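Local coordinates for toxin coregulated pilin (Vibrio cholerae, PDB 3HRV), which forms the major subunit of the toxin-coregulated type IV pilus, which is essential for bacterial aggregation and colonization of the small intestine, at residues 39-44 against 48-53. Numbering follows the deposited sequence.
Sequences AMTQTY and GNYPAT
Pro51 lies against the ring of Tyr44 where the chain doubles back after helix 24-44, the long N-terminal helix that packs on the antiparallel sheet in the type IV pilin fold. The two side chains cross at about a right angle, making a CH-pi contact over the ring face: CD of Pro51 sits 3.6 Å from the Tyr44 ring centroid and only 10° off its normal. CG of Pro51 leans toward the phenol end, 3.2 Å from CZ of Tyr44. On the opposite face, CG2 of Thr43 stands over the ring centre, so the aromatic plane is clamped from both sides. With CG anti to the carbonyl carbon, beside the backbone N, Tyr44 projects toward 48-53 and presents one ring face to the proline.

The second tyrosine, Tyr50, turns the other way and runs in beside the helix. Its ring is inclined 57° to that of Tyr44, an oblique pairing in which CB of Tyr44 comes within 3.4 Å of CD2 of Tyr50. Met40 O, already accepting the helical bond from Tyr44 N, approaches the edge of the Tyr50 ring near its plane. Farther along, the hydroxyl end passes CG2 of Thr41 and hydrogen-bonds to the C-terminal Ser192 O, tying this loop to the end of the chain.

Met40, one helical turn before Tyr44, bends at chi2 and chi3 to bring its methyl to the loop, with CE 3.8 Å from CD2 of Tyr50. Leu62 of helix 56-68 touches both Met40 and Pro51, and Phe101 of strand 100-108 meets Met40 and Tyr50, so the contact joins the end of helix 24-44 and its following loop to helix 56-68 and the sheet. The turn itself is closed through the backbone: Gly48 N donates to Tyr44 O over 2.9 Å, bent to 142° at the hydrogen.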
ATOM      1  N   ALA A  39      -7.906  11.188   0.390  1.00 14.74           N
ATOM      2  CA  ALA A  39      -9.356  11.044   0.381  1.00 14.13           C
ATOM      3  C   ALA A  39      -9.798  10.101   1.499  1.00 14.74           C
ATOM      4  O   ALA A  39     -10.801  10.347   2.170  1.00 13.56           O
ATOM      5  CB  ALA A  39      -9.825  10.514  -0.972  1.00 15.43           C
ATOM      6  N   MET A  40      -9.047   9.021   1.701  1.00 14.42           N
ATOM      7  CA  MET A  40      -9.389   8.051   2.738  1.00 15.08           C
ATOM      8  C   MET A  40      -9.302   8.621   4.146  1.00 14.61           C
ATOM      9  O   MET A  40     -10.232   8.465   4.939  1.00 15.29           O
ATOM     10  CB  MET A  40      -8.500   6.811   2.624  1.00 13.51           C
ATOM     11  CG  MET A  40      -8.868   5.898   1.459  1.00 14.66           C
ATOM     12  SD  MET A  40     -10.559   5.253   1.549  1.00 17.56           S
ATOM     13  CE  MET A  40     -10.410   4.153   2.948  1.00 14.25           C
ATOM     14  N   THR A  41      -8.193   9.278   4.467  1.00 14.37           N
ATOM     15  CA  THR A  41      -8.049   9.855   5.797  1.00 14.83           C
ATOM     16  C   THR A  41      -9.031  11.002   6.017  1.00 14.49           C
ATOM     17  O   THR A  41      -9.629  11.113   7.088  1.00 16.21           O
ATOM     18  CB  THR A  41      -6.614  10.356   6.046  1.00 14.40           C
ATOM     19  OG1 THR A  41      -6.233  11.259   5.002  1.00 15.53           O
ATOM     20  CG2 THR A  41      -5.644   9.189   6.084  1.00 15.29           C
ATOM     21  N   GLN A  42      -9.305  11.868   4.942  1.00 14.87           N
ATOM     22  CA  GLN A  42     -10.237  12.989   5.081  1.00 15.20           C
ATOM     23  C   GLN A  42     -11.652  12.506   5.344  1.00 16.75           C
ATOM     24  O   GLN A  42     -12.403  13.118   6.102  1.00 19.06           O
ATOM     25  CB  GLN A  42     -10.257  13.850   3.812  1.00 14.55           C
ATOM     26  CG  GLN A  42      -9.050  14.737   3.626  1.00 15.21           C
ATOM     27  CD  GLN A  42      -9.095  15.492   2.312  1.00 17.60           C
ATOM     28  OE1 GLN A  42      -9.887  15.166   1.425  1.00 22.07           O
ATOM     29  NE2 GLN A  42      -8.235  16.491   2.172  1.00 22.19           N
ATOM     30  N   THR A  43     -11.922  11.384   4.773  1.00 16.45           N
ATOM     31  CA  THR A  43     -13.260  10.833   4.911  1.00 16.37           C
ATOM     32  C   THR A  43     -13.501  10.048   6.198  1.00 16.61           C
ATOM     33  O   THR A  43     -14.562  10.179   6.812  1.00 18.80           O
ATOM     34  CB  THR A  43     -13.589   9.896   3.725  1.00 15.81           C
ATOM     35  OG1 THR A  43     -13.480  10.619   2.493  1.00 15.77           O
ATOM     36  CG2 THR A  43     -15.000   9.341   3.854  1.00 17.05           C
ATOM     37  N   TYR A  44     -12.518   9.258   6.623  1.00 17.95           N
ATOM     38  CA  TYR A  44     -12.718   8.407   7.788  1.00 19.02           C
ATOM     39  C   TYR A  44     -12.015   8.654   9.114  1.00 21.93           C
ATOM     40  O   TYR A  44     -12.373   8.032  10.110  1.00 21.67           O
ATOM     41  CB  TYR A  44     -12.487   6.954   7.369  1.00 17.55           C
ATOM     42  CG  TYR A  44     -13.404   6.521   6.253  1.00 15.81           C
ATOM     43  CD1 TYR A  44     -12.941   6.416   4.941  1.00 14.49           C
ATOM     44  CD2 TYR A  44     -14.752   6.252   6.500  1.00 15.66           C
ATOM     45  CE1 TYR A  44     -13.798   6.051   3.900  1.00 14.31           C
ATOM     46  CE2 TYR A  44     -15.615   5.890   5.470  1.00 15.99           C
ATOM     47  CZ  TYR A  44     -15.133   5.790   4.173  1.00 14.85           C
ATOM     48  OH  TYR A  44     -15.982   5.405   3.158  1.00 18.51           O
ATOM     49  N   GLY A  48     -13.372   7.516  12.830  1.00 29.89           N
ATOM     50  CA  GLY A  48     -12.604   6.649  13.703  1.00 31.64           C
ATOM     51  C   GLY A  48     -12.400   5.267  13.113  0.50 31.74           C
ATOM     52  O   GLY A  48     -11.488   4.544  13.511  0.50 32.23           O
ATOM     53  N   ASN A  49     -13.252   4.898  12.161  1.00 29.98           N
ATOM     54  CA  ASN A  49     -13.151   3.589  11.522  1.00 28.28           C
ATOM     55  C   ASN A  49     -13.254   3.656  10.005  1.00 26.07           C
ATOM     56  O   ASN A  49     -13.962   4.500   9.454  1.00 24.62           O
ATOM     57  CB  ASN A  49     -14.196   2.654  11.980  0.65 30.27           C
ATOM     58  CG  ASN A  49     -13.706   1.871  13.180  0.65 31.95           C
ATOM     59  OD1 ASN A  49     -13.259   0.733  13.051  0.65 32.98           O
ATOM     60  ND2 ASN A  49     -13.789   2.480  14.357  0.65 33.62           N
ATOM     61  N   TYR A  50     -12.543   2.751   9.341  1.00 22.74           N
ATOM     62  CA  TYR A  50     -12.550   2.671   7.886  1.00 21.15           C
ATOM     63  C   TYR A  50     -13.541   1.586   7.455  1.00 21.33           C
ATOM     64  O   TYR A  50     -13.809   0.654   8.212  1.00 22.14           O
ATOM     65  CB  TYR A  50     -11.134   2.375   7.376  1.00 20.21           C
ATOM     66  CG  TYR A  50     -10.180   3.529   7.601  1.00 17.97           C
ATOM     67  CD1 TYR A  50      -9.399   3.610   8.755  1.00 18.40           C
ATOM     68  CD2 TYR A  50     -10.106   4.576   6.686  1.00 17.76           C
ATOM     69  CE1 TYR A  50      -8.567   4.708   8.987  1.00 18.28           C
ATOM     70  CE2 TYR A  50      -9.287   5.675   6.906  1.00 18.81           C
ATOM     71  CZ  TYR A  50      -8.519   5.739   8.056  1.00 17.29           C
ATOM     72  OH  TYR A  50      -7.706   6.830   8.263  1.00 19.39           O
ATOM     73  N   PRO A  51     -14.087   1.687   6.230  1.00 20.32           N
ATOM     74  CA  PRO A  51     -15.078   0.746   5.686  1.00 21.28           C
ATOM     75  C   PRO A  51     -14.448  -0.704   5.572  1.00 21.18           C
ATOM     76  O   PRO A  51     -13.413  -1.107   5.053  1.00 23.36           O
ATOM     77  CB  PRO A  51     -15.198   1.165   4.220  1.00 23.14           C
ATOM     78  CG  PRO A  51     -14.770   2.567   4.217  1.00 23.48           C
ATOM     79  CD  PRO A  51     -13.612   2.590   5.171  1.00 22.03           C
ATOM     80  N   ALA A  52     -15.367  -1.625   6.089  1.00 21.20           N
ATOM     81  CA  ALA A  52     -14.989  -3.029   6.037  1.00 20.80           C
ATOM     82  C   ALA A  52     -14.851  -3.521   4.597  1.00 21.80           C
ATOM     83  O   ALA A  52     -15.682  -3.212   3.739  1.00 21.27           O
ATOM     84  CB  ALA A  52     -16.019  -3.870   6.783  1.00 22.39           C
ATOM     85  N   THR A  53     -13.784  -4.275   4.343  1.00 20.52           N
ATOM     86  CA  THR A  53     -13.509  -4.846   3.024  1.00 22.25           C
ATOM     87  C   THR A  53     -13.082  -6.297   3.236  1.00 23.72           C
ATOM     88  O   THR A  53     -11.935  -6.570   3.571  1.00 24.55           O
ATOM     89  CB  THR A  53     -12.367  -4.096   2.305  1.00 21.43           C
ATOM     90  OG1 THR A  53     -11.205  -4.085   3.141  1.00 19.63           O
ATOM     91  CG2 THR A  53     -12.778  -2.663   1.987  1.00 20.74           C
TER